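Local coordinates for FMN-binding protein (Syntrophomonas wolfei subsp. wolfei, PDB 3IN6) that is a small flavoprotein that binds flavin mononucleotide, probably as a dimer, its exact reaction being unknown, at residues T59-A63 / Y111-I115; L102-Q107 / K130-K136. All blocks are in the same frame, centred on the assembly; numbering follows the deposited sequence.

Overall arrangement
Contact 1 sets helix 110-120 against strand 59-64. Contact 2 pairs the end of strand 92-106 with the start of strand 131-141. The centres of the two contacts lie about 7 Å apart. Strands 59-64 and 131-141 are neighbours in one antiparallel sheet, and probable hydrogen bonds join the contacts there: Ile-60 O to Phe-135 N at 2.6 Å and Cys-62 O to Leu-133 N at 2.9 Å. Helix 110-120 connects the two strands of contact 2 along the chain and lies over the sheet face that carries Cys-132 and Val-134. The flavin meets contact 1 directly, at Ala-63. In contact 2 the side chain of Lys-130 comes within about 7 Å of FMN.

Contact 1: residues T59-A63 / Y111-I115; sequences TIICA and YFDRI. With FMN (flavin mononucleotide), chain C.
Ile-61 meets the helix with both of its branches. Ile-61 CG2 comes obliquely to the ring of Tyr-111, 3.5 Å from Tyr-111 CD1. Its other branch, CG1, is flanked by the backbone N and C (chi1 60°), which sends CD1 out over the helix. There Ile-61 CD1 lies 3.9 Å from Arg-114 CG, and the two side chains are nearly perpendicular. The same CD1 also touches Ile-115 CB. The two isoleucines run antiparallel alongside each other, each reaching toward the other backbone. Ile-115 has CG1 anti to its own N (chi1 -157°), and this carries the branch to the strand. Ile-115 CG1 packs 3.4 Å from Ala-63 N and 3.7 Å from Ala-63 CB. Thr-59 adds a looser touch, Thr-59 CG2 lying 4.3 Å from Tyr-111 CE1. Replacing Ile-61 with an alanine would probably open a gap between the Tyr-111 ring and Ile-115 and take away the CD1 contact with the Arg-114 stem. The charged end of Arg-114 turns off to a salt bridge with Glu-53. Tyr-111 also rests on Val-134 and Leu-106. At the end of the segment the backbone turns to the cofactor: FMN N3 donates to Ala-63 O at 2.9 Å, with an N-H...O angle of 161°. Val-51 N and Val-48 O bind FMN as well, and the second subunit adds Arg-97 and Leu-145 O. This is a helix packed on an antiparallel sheet, with the strand beneath it ending in the FMN pocket, consistent with the FMN-binding split-barrel flavoproteins.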
ATOM      1  N   THR A  59      -1.486  18.572  -7.015  1.00 20.67           N
ATOM      2  CA  THR A  59      -1.394  18.607  -5.552  1.00 19.38           C
ATOM      3  C   THR A  59      -2.349  17.673  -4.812  1.00 20.19           C
ATOM      4  O   THR A  59      -3.506  17.525  -5.191  1.00 19.03           O
ATOM      5  CB  THR A  59      -1.715  20.038  -5.052  1.00 20.21           C
ATOM      6  OG1 THR A  59      -0.899  21.000  -5.732  1.00 21.51           O
ATOM      7  CG2 THR A  59      -1.526  20.180  -3.546  1.00 18.51           C
ATOM      8  N   ILE A  60      -1.848  17.042  -3.752  1.00 21.85           N
ATOM      9  CA  ILE A  60      -2.696  16.279  -2.827  1.00 21.62           C
ATOM     10  C   ILE A  60      -2.372  16.828  -1.441  1.00 19.10           C
ATOM     11  O   ILE A  60      -1.201  17.025  -1.095  1.00 15.93           O
ATOM     12  CB  ILE A  60      -2.488  14.737  -2.870  1.00 22.97           C
ATOM     13  CG1 ILE A  60      -3.018  14.150  -4.173  1.00 22.65           C
ATOM     14  CG2 ILE A  60      -3.245  14.058  -1.717  1.00 20.43           C
ATOM     15  CD1 ILE A  60      -2.596  12.707  -4.380  1.00 27.44           C
ATOM     16  N   ILE A  61      -3.414  17.150  -0.684  1.00 18.65           N
ATOM     17  CA  ILE A  61      -3.261  17.596   0.695  1.00 19.11           C
ATOM     18  C   ILE A  61      -3.898  16.537   1.573  1.00 21.67           C
ATOM     19  O   ILE A  61      -4.849  15.848   1.194  1.00 19.27           O
ATOM     20  CB  ILE A  61      -3.795  19.018   1.003  1.00 17.74           C
ATOM     21  CG1 ILE A  61      -5.291  19.157   0.709  1.00 23.50           C
ATOM     22  CG2 ILE A  61      -3.019  20.072   0.213  1.00 18.90           C
ATOM     23  CD1 ILE A  61      -5.898  20.401   1.368  1.00 16.66           C
ATOM     24  N   CYS A  62      -3.365  16.441   2.772  1.00 25.68           N
ATOM     25  CA  CYS A  62      -3.709  15.375   3.658  1.00 26.48           C
ATOM     26  C   CYS A  62      -3.597  15.832   5.110  1.00 26.82           C
ATOM     27  O   CYS A  62      -2.635  16.538   5.477  1.00 25.51           O
ATOM     28  CB  CYS A  62      -2.682  14.299   3.315  1.00 27.97           C
ATOM     29  SG  CYS A  62      -2.372  13.048   4.461  1.00 35.46           S
ATOM     30  N   ALA A  63      -4.583  15.450   5.919  1.00 26.43           N
ATOM     31  CA  ALA A  63      -4.582  15.772   7.337  1.00 29.11           C
ATOM     32  C   ALA A  63      -3.695  14.777   8.063  1.00 30.22           C
ATOM     33  O   ALA A  63      -3.860  13.571   7.903  1.00 32.30           O
ATOM     34  CB  ALA A  63      -5.980  15.701   7.901  1.00 27.96           C
ATOM     35  N   TYR A 111      -4.063  25.780   2.662  1.00 25.22           N
ATOM     36  CA  TYR A 111      -4.098  24.306   2.662  1.00 24.94           C
ATOM     37  C   TYR A 111      -4.560  23.744   4.004  1.00 24.21           C
ATOM     38  O   TYR A 111      -5.411  22.859   4.053  1.00 23.17           O
ATOM     39  CB  TYR A 111      -2.730  23.729   2.361  1.00 23.79           C
ATOM     40  CG  TYR A 111      -2.193  24.008   0.988  1.00 23.57           C
ATOM     41  CD1 TYR A 111      -2.879  23.586  -0.155  1.00 27.28           C
ATOM     42  CD2 TYR A 111      -0.956  24.620   0.822  1.00 24.17           C
ATOM     43  CE1 TYR A 111      -2.364  23.818  -1.421  1.00 26.82           C
ATOM     44  CE2 TYR A 111      -0.431  24.842  -0.432  1.00 22.16           C
ATOM     45  CZ  TYR A 111      -1.132  24.441  -1.551  1.00 26.25           C
ATOM     46  OH  TYR A 111      -0.586  24.678  -2.797  1.00 32.91           O
ATOM     47  N   PHE A 112      -3.978  24.266   5.081  1.00 24.91           N
ATOM     48  CA  PHE A 112      -4.320  23.849   6.439  1.00 25.96           C
ATOM     49  C   PHE A 112      -5.804  24.083   6.708  1.00 26.28           C
ATOM     50  O   PHE A 112      -6.506  23.196   7.200  1.00 26.40           O
ATOM     51  CB  PHE A 112      -3.457  24.614   7.448  1.00 25.89           C
ATOM     52  CG  PHE A 112      -3.660  24.189   8.871  1.00 28.38           C
ATOM     53  CD1 PHE A 112      -2.933  23.139   9.405  1.00 33.13           C
ATOM     54  CD2 PHE A 112      -4.562  24.848   9.682  1.00 31.58           C
ATOM     55  CE1 PHE A 112      -3.111  22.749  10.724  1.00 32.23           C
ATOM     56  CE2 PHE A 112      -4.744  24.455  11.004  1.00 29.85           C
ATOM     57  CZ  PHE A 112      -4.019  23.412  11.519  1.00 26.18           C
ATOM     58  N   ASP A 113      -6.269  25.283   6.378  1.00 26.99           N
ATOM     59  CA  ASP A 113      -7.668  25.649   6.553  1.00 28.41           C
ATOM     60  C   ASP A 113      -8.578  24.729   5.739  1.00 28.35           C
ATOM     61  O   ASP A 113      -9.602  24.256   6.218  1.00 29.00           O
ATOM     62  CB  ASP A 113      -7.896  27.111   6.144  1.00 28.69           C
ATOM     63  CG  ASP A 113      -7.245  28.115   7.105  1.00 29.32           C
ATOM     64  OD1 ASP A 113      -6.797  27.734   8.216  1.00 28.43           O
ATOM     65  OD2 ASP A 113      -7.204  29.313   6.740  1.00 31.04           O
ATOM     66  N   ARG A 114      -8.192  24.480   4.499  1.00 29.60           N
ATOM     67  CA  ARG A 114      -8.957  23.614   3.610  1.00 28.73           C
ATOM     68  C   ARG A 114      -9.098  22.198   4.186  1.00 28.08           C
ATOM     69  O   ARG A 114     -10.206  21.694   4.324  1.00 25.13           O
ATOM     70  CB  ARG A 114      -8.264  23.562   2.251  1.00 29.40           C
ATOM     71  CG  ARG A 114      -8.986  22.788   1.174  1.00 33.13           C
ATOM     72  CD  ARG A 114     -10.321  23.414   0.824  1.00 32.43           C
ATOM     73  NE  ARG A 114     -10.931  22.719  -0.301  1.00 36.27           N
ATOM     74  CZ  ARG A 114     -12.107  23.031  -0.836  1.00 39.36           C
ATOM     75  NH1 ARG A 114     -12.825  24.049  -0.369  1.00 41.45           N
ATOM     76  NH2 ARG A 114     -12.563  22.321  -1.857  1.00 40.30           N
ATOM     77  N   ILE A 115      -7.978  21.567   4.540  1.00 28.33           N
ATOM     78  CA  ILE A 115      -8.028  20.198   5.060  1.00 30.27           C
ATOM     79  C   ILE A 115      -8.718  20.121   6.432  1.00 32.98           C
ATOM     80  O   ILE A 115      -9.254  19.075   6.794  1.00 33.45           O
ATOM     81  CB  ILE A 115      -6.618  19.553   5.149  1.00 29.88           C
ATOM     82  CG1 ILE A 115      -6.714  18.024   5.123  1.00 30.49           C
ATOM     83  CG2 ILE A 115      -5.867  20.027   6.398  1.00 28.41           C
ATOM     84  CD1 ILE A 115      -7.256  17.437   3.826  1.00 19.20           C
TER
HETATM   85  N1  FMN C 148      -4.375   8.994   9.947  1.00 49.24           N
HETATM   86  C2  FMN C 148      -3.965  10.219   9.449  1.00 50.09           C
HETATM   87  O2  FMN C 148      -3.012  10.811   9.967  1.00 41.44           O
HETATM   88  N3  FMN C 148      -4.630  10.779   8.365  1.00 52.35           N
HETATM   89  C4  FMN C 148      -5.708  10.130   7.780  1.00 51.85           C
HETATM   90  O4  FMN C 148      -6.282  10.664   6.815  1.00 54.12           O
HETATM   91  C4A FMN C 148      -6.132   8.895   8.298  1.00 52.57           C
HETATM   92  N5  FMN C 148      -7.214   8.218   7.746  1.00 56.26           N
HETATM   93  C5A FMN C 148      -7.635   6.991   8.246  1.00 54.61           C
HETATM   94  C6  FMN C 148      -8.723   6.335   7.651  1.00 55.39           C
HETATM   95  C7  FMN C 148      -9.158   5.106   8.151  1.00 56.89           C
HETATM   96  C7M FMN C 148     -10.325   4.427   7.500  1.00 60.38           C
HETATM   97  C8  FMN C 148      -8.501   4.513   9.239  1.00 57.56           C
HETATM   98  C8M FMN C 148      -8.946   3.180   9.783  1.00 46.50           C
HETATM   99  C9  FMN C 148      -7.407   5.165   9.825  1.00 57.87           C
HETATM  100  C9A FMN C 148      -6.967   6.416   9.336  1.00 56.80           C
HETATM  101  N10 FMN C 148      -5.872   7.091   9.898  1.00 54.62           N
HETATM  102  C10 FMN C 148      -5.461   8.326   9.388  1.00 52.25           C
HETATM  103  C1' FMN C 148      -5.131   6.518  11.085  1.00 55.33           C
HETATM  104  C2' FMN C 148      -3.834   5.808  10.698  1.00 52.93           C
HETATM  105  O2' FMN C 148      -4.079   4.819   9.721  1.00 44.21           O
HETATM  106  C3' FMN C 148      -3.201   5.209  11.961  1.00 54.58           C
HETATM  107  O3' FMN C 148      -2.710   6.269  12.758  1.00 52.12           O
HETATM  108  C4' FMN C 148      -2.082   4.202  11.677  1.00 52.30           C
HETATM  109  O4' FMN C 148      -1.746   3.516  12.863  1.00 54.94           O
HETATM  110  C5' FMN C 148      -0.822   4.865  11.145  1.00 49.68           C
HETATM  111  O5' FMN C 148       0.130   3.876  10.838  1.00 46.14           O
HETATM  112  P   FMN C 148       1.721   4.166  10.903  1.00 39.40           P
HETATM  113  O1P FMN C 148       2.187   4.320  12.325  1.00 47.01           O
HETATM  114  O2P FMN C 148       2.107   5.424  10.142  1.00 35.86           O
HETATM  115  O3P FMN C 148       2.326   2.924  10.337  1.00 32.65           O

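Contact 2: residues L102-Q107 / K130-K136; sequences LSADLQ and KNCLVFK
Val-134 O takes two backbone bonds, from Ser-103 N at 2.7 Å and Ala-104 N at 3.1 Å. Two successive residues thus face Val-134, which makes a classic beta bulge and shifts the register by one. Ala-104 with Val-134 is a hydrogen-bonded pair within the bulge; past it Asp-105 with Leu-133 is non-hydrogen-bonded and Leu-106 with Cys-132 hydrogen-bonded. On the face of Leu-102 and Phe-135, Leu-102 CD1 makes a CH-pi contact over the Phe-135 ring, 4.3 Å from its centroid and offset toward the rim. On the other face Leu-106 CD1 meets Val-134 CG2 at 3.9 Å. Polar side chains meet at the far end. Asn-131 ND2 donates to the syn lone pair of Asp-105 OD1 at 2.7 Å. This bond is bent (138°), and the oxygen is tilted from the amide plane. Asp-105 reaches there because CG lies anti to its N (chi1 176°). Gln-107, bent at chi2, brings Gln-107 NE2 to Lys-130 O at 2.9 Å in a nearly straight bond, in the carbonyl plane.

A second shell fixes these groups. Asp-105 OD2 is hydrogen-bonded to Tyr-71 OH and salt-bridged to Lys-75, and Arg-64 holds Asn-131 OD1. Phe-82 meets Phe-135 edge-to-face, while Tyr-111 and Ile-115 of helix 110-120 pack on Cys-132. The whole is an antiparallel strand pair within the sheet, joined through helix 110-120 and marked by a bulge.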
ATOM      1  N   LEU A 102       6.623  14.834  -0.936  1.00 21.78           N
ATOM      2  CA  LEU A 102       6.219  15.846   0.036  1.00 21.84           C
ATOM      3  C   LEU A 102       6.772  17.214  -0.325  1.00 22.60           C
ATOM      4  O   LEU A 102       7.964  17.378  -0.460  1.00 22.73           O
ATOM      5  CB  LEU A 102       6.692  15.475   1.432  1.00 21.63           C
ATOM      6  CG  LEU A 102       6.160  16.347   2.580  1.00 21.44           C
ATOM      7  CD1 LEU A 102       4.640  16.182   2.745  1.00 14.09           C
ATOM      8  CD2 LEU A 102       6.881  15.967   3.846  1.00 20.45           C
ATOM      9  N   SER A 103       5.898  18.200  -0.461  1.00 24.98           N
ATOM     10  CA  SER A 103       6.303  19.562  -0.773  1.00 27.30           C
ATOM     11  C   SER A 103       6.332  20.450   0.448  1.00 26.65           C
ATOM     12  O   SER A 103       7.203  21.307   0.570  1.00 26.23           O
ATOM     13  CB  SER A 103       5.343  20.198  -1.763  1.00 26.28           C
ATOM     14  OG  SER A 103       5.404  19.516  -2.986  1.00 41.85           O
ATOM     15  N   ALA A 104       5.359  20.266   1.330  1.00 26.03           N
ATOM     16  CA  ALA A 104       5.237  21.116   2.502  1.00 25.13           C
ATOM     17  C   ALA A 104       4.572  20.396   3.662  1.00 24.91           C
ATOM     18  O   ALA A 104       3.797  19.476   3.468  1.00 27.70           O
ATOM     19  CB  ALA A 104       4.452  22.371   2.142  1.00 23.09           C
ATOM     20  N   ASP A 105       4.939  20.824   4.862  1.00 26.70           N
ATOM     21  CA  ASP A 105       4.421  20.335   6.125  1.00 27.84           C
ATOM     22  C   ASP A 105       4.005  21.616   6.849  1.00 28.38           C
ATOM     23  O   ASP A 105       4.853  22.329   7.400  1.00 28.83           O
ATOM     24  CB  ASP A 105       5.541  19.609   6.862  1.00 29.04           C
ATOM     25  CG  ASP A 105       5.146  19.141   8.238  1.00 29.57           C
ATOM     26  OD1 ASP A 105       3.999  19.381   8.675  1.00 33.10           O
ATOM     27  OD2 ASP A 105       6.004  18.510   8.882  1.00 36.12           O
ATOM     28  N   LEU A 106       2.712  21.920   6.845  1.00 28.14           N
ATOM     29  CA  LEU A 106       2.249  23.204   7.362  1.00 28.17           C
ATOM     30  C   LEU A 106       1.254  23.145   8.530  1.00 28.00           C
ATOM     31  O   LEU A 106       0.493  22.182   8.674  1.00 27.08           O
ATOM     32  CB  LEU A 106       1.647  23.987   6.194  1.00 28.19           C
ATOM     33  CG  LEU A 106       2.570  24.154   4.982  1.00 28.32           C
ATOM     34  CD1 LEU A 106       1.801  24.661   3.788  1.00 24.90           C
ATOM     35  CD2 LEU A 106       3.741  25.093   5.314  1.00 28.43           C
ATOM     36  N   GLN A 107       1.287  24.196   9.353  1.00 28.75           N
ATOM     37  CA  GLN A 107       0.397  24.353  10.512  1.00 30.45           C
ATOM     38  C   GLN A 107      -0.615  25.487  10.332  1.00 29.97           C
ATOM     39  O   GLN A 107      -1.459  25.694  11.186  1.00 30.15           O
ATOM     40  CB  GLN A 107       1.202  24.573  11.806  1.00 31.36           C
ATOM     41  CG  GLN A 107       1.758  23.300  12.440  1.00 35.09           C
ATOM     42  CD  GLN A 107       2.746  22.587  11.553  1.00 42.51           C
ATOM     43  OE1 GLN A 107       3.589  23.220  10.924  1.00 49.11           O
ATOM     44  NE2 GLN A 107       2.657  21.258  11.500  1.00 47.40           N
ATOM     45  N   LYS A 130      -2.388  17.793  13.510  1.00 35.97           N
ATOM     46  CA  LYS A 130      -0.980  18.107  13.827  1.00 35.96           C
ATOM     47  C   LYS A 130      -0.223  18.743  12.650  1.00 36.17           C
ATOM     48  O   LYS A 130       0.682  19.566  12.842  1.00 35.99           O
ATOM     49  CB  LYS A 130      -0.253  16.844  14.313  1.00 34.85           C
ATOM     50  CG  LYS A 130      -0.790  16.309  15.646  1.00 37.98           C
ATOM     51  CD  LYS A 130      -0.054  15.064  16.136  1.00 43.74           C
ATOM     52  CE  LYS A 130      -0.250  13.901  15.182  1.00 46.37           C
ATOM     53  NZ  LYS A 130       0.281  12.595  15.699  1.00 50.53           N
ATOM     54  N   ASN A 131      -0.580  18.345  11.434  1.00 35.71           N
ATOM     55  CA  ASN A 131       0.054  18.880  10.246  1.00 35.50           C
ATOM     56  C   ASN A 131      -0.882  18.805   9.053  1.00 34.65           C
ATOM     57  O   ASN A 131      -1.749  17.923   8.971  1.00 36.02           O
ATOM     58  CB  ASN A 131       1.297  18.056   9.809  1.00 35.49           C
ATOM     59  CG  ASN A 131       2.205  17.628  10.960  1.00 37.81           C
ATOM     60  OD1 ASN A 131       1.910  16.665  11.667  1.00 31.83           O
ATOM     61  ND2 ASN A 131       3.356  18.288  11.091  1.00 33.30           N
ATOM     62  N   CYS A 132      -0.690  19.732   8.125  1.00 31.11           N
ATOM     63  CA  CYS A 132      -1.307  19.620   6.830  1.00 28.90           C
ATOM     64  C   CYS A 132      -0.120  19.237   5.942  1.00 27.07           C
ATOM     65  O   CYS A 132       0.867  19.975   5.874  1.00 26.24           O
ATOM     66  CB  CYS A 132      -1.937  20.920   6.359  1.00 28.00           C
ATOM     67  SG  CYS A 132      -2.555  20.709   4.684  1.00 32.66           S
ATOM     68  N   LEU A 133      -0.176  18.059   5.332  1.00 24.09           N
ATOM     69  CA  LEU A 133       0.888  17.627   4.460  1.00 24.11           C
ATOM     70  C   LEU A 133       0.507  18.003   3.038  1.00 24.28           C
ATOM     71  O   LEU A 133      -0.601  17.705   2.591  1.00 24.83           O
ATOM     72  CB  LEU A 133       1.134  16.118   4.572  1.00 23.51           C
ATOM     73  CG  LEU A 133       1.511  15.606   5.960  1.00 23.64           C
ATOM     74  CD1 LEU A 133       1.660  14.104   5.897  1.00 26.67           C
ATOM     75  CD2 LEU A 133       2.780  16.290   6.490  1.00 24.08           C
ATOM     76  N   VAL A 134       1.420  18.668   2.334  1.00 23.37           N
ATOM     77  CA  VAL A 134       1.148  19.080   0.970  1.00 21.98           C
ATOM     78  C   VAL A 134       2.012  18.251   0.054  1.00 21.12           C
ATOM     79  O   VAL A 134       3.241  18.273   0.185  1.00 20.96           O
ATOM     80  CB  VAL A 134       1.426  20.586   0.768  1.00 23.06           C
ATOM     81  CG1 VAL A 134       1.000  21.017  -0.630  1.00 18.76           C
ATOM     82  CG2 VAL A 134       0.693  21.417   1.854  1.00 19.26           C
ATOM     83  N   PHE A 135       1.383  17.513  -0.860  1.00 18.55           N
ATOM     84  CA  PHE A 135       2.129  16.674  -1.805  1.00 21.09           C
ATOM     85  C   PHE A 135       2.082  17.167  -3.239  1.00 20.25           C
ATOM     86  O   PHE A 135       1.091  17.706  -3.677  1.00 20.38           O
ATOM     87  CB  PHE A 135       1.615  15.228  -1.825  1.00 20.02           C
ATOM     88  CG  PHE A 135       1.677  14.525  -0.499  1.00 18.66           C
ATOM     89  CD1 PHE A 135       2.794  13.791  -0.141  1.00 19.53           C
ATOM     90  CD2 PHE A 135       0.574  14.532   0.361  1.00 23.89           C
ATOM     91  CE1 PHE A 135       2.837  13.105   1.092  1.00 20.29           C
ATOM     92  CE2 PHE A 135       0.606  13.852   1.581  1.00 25.88           C
ATOM     93  CZ  PHE A 135       1.753  13.138   1.947  1.00 24.37           C
ATOM     94  N   LYS A 136       3.178  16.949  -3.962  1.00 22.20           N
ATOM     95  CA  LYS A 136       3.237  17.211  -5.390  1.00 21.53           C
ATOM     96  C   LYS A 136       3.027  15.873  -6.046  1.00 21.20           C
ATOM     97  O   LYS A 136       3.671  14.884  -5.656  1.00 19.45           O
ATOM     98  CB  LYS A 136       4.601  17.785  -5.803  1.00 19.23           C
ATOM     99  CG  LYS A 136       4.821  17.838  -7.322  1.00 26.81           C
ATOM    100  CD  LYS A 136       6.256  18.301  -7.657  1.00 34.84           C
ATOM    101  CE  LYS A 136       6.541  18.231  -9.160  1.00 42.12           C
ATOM    102  NZ  LYS A 136       7.952  18.619  -9.496  1.00 47.21           N
TER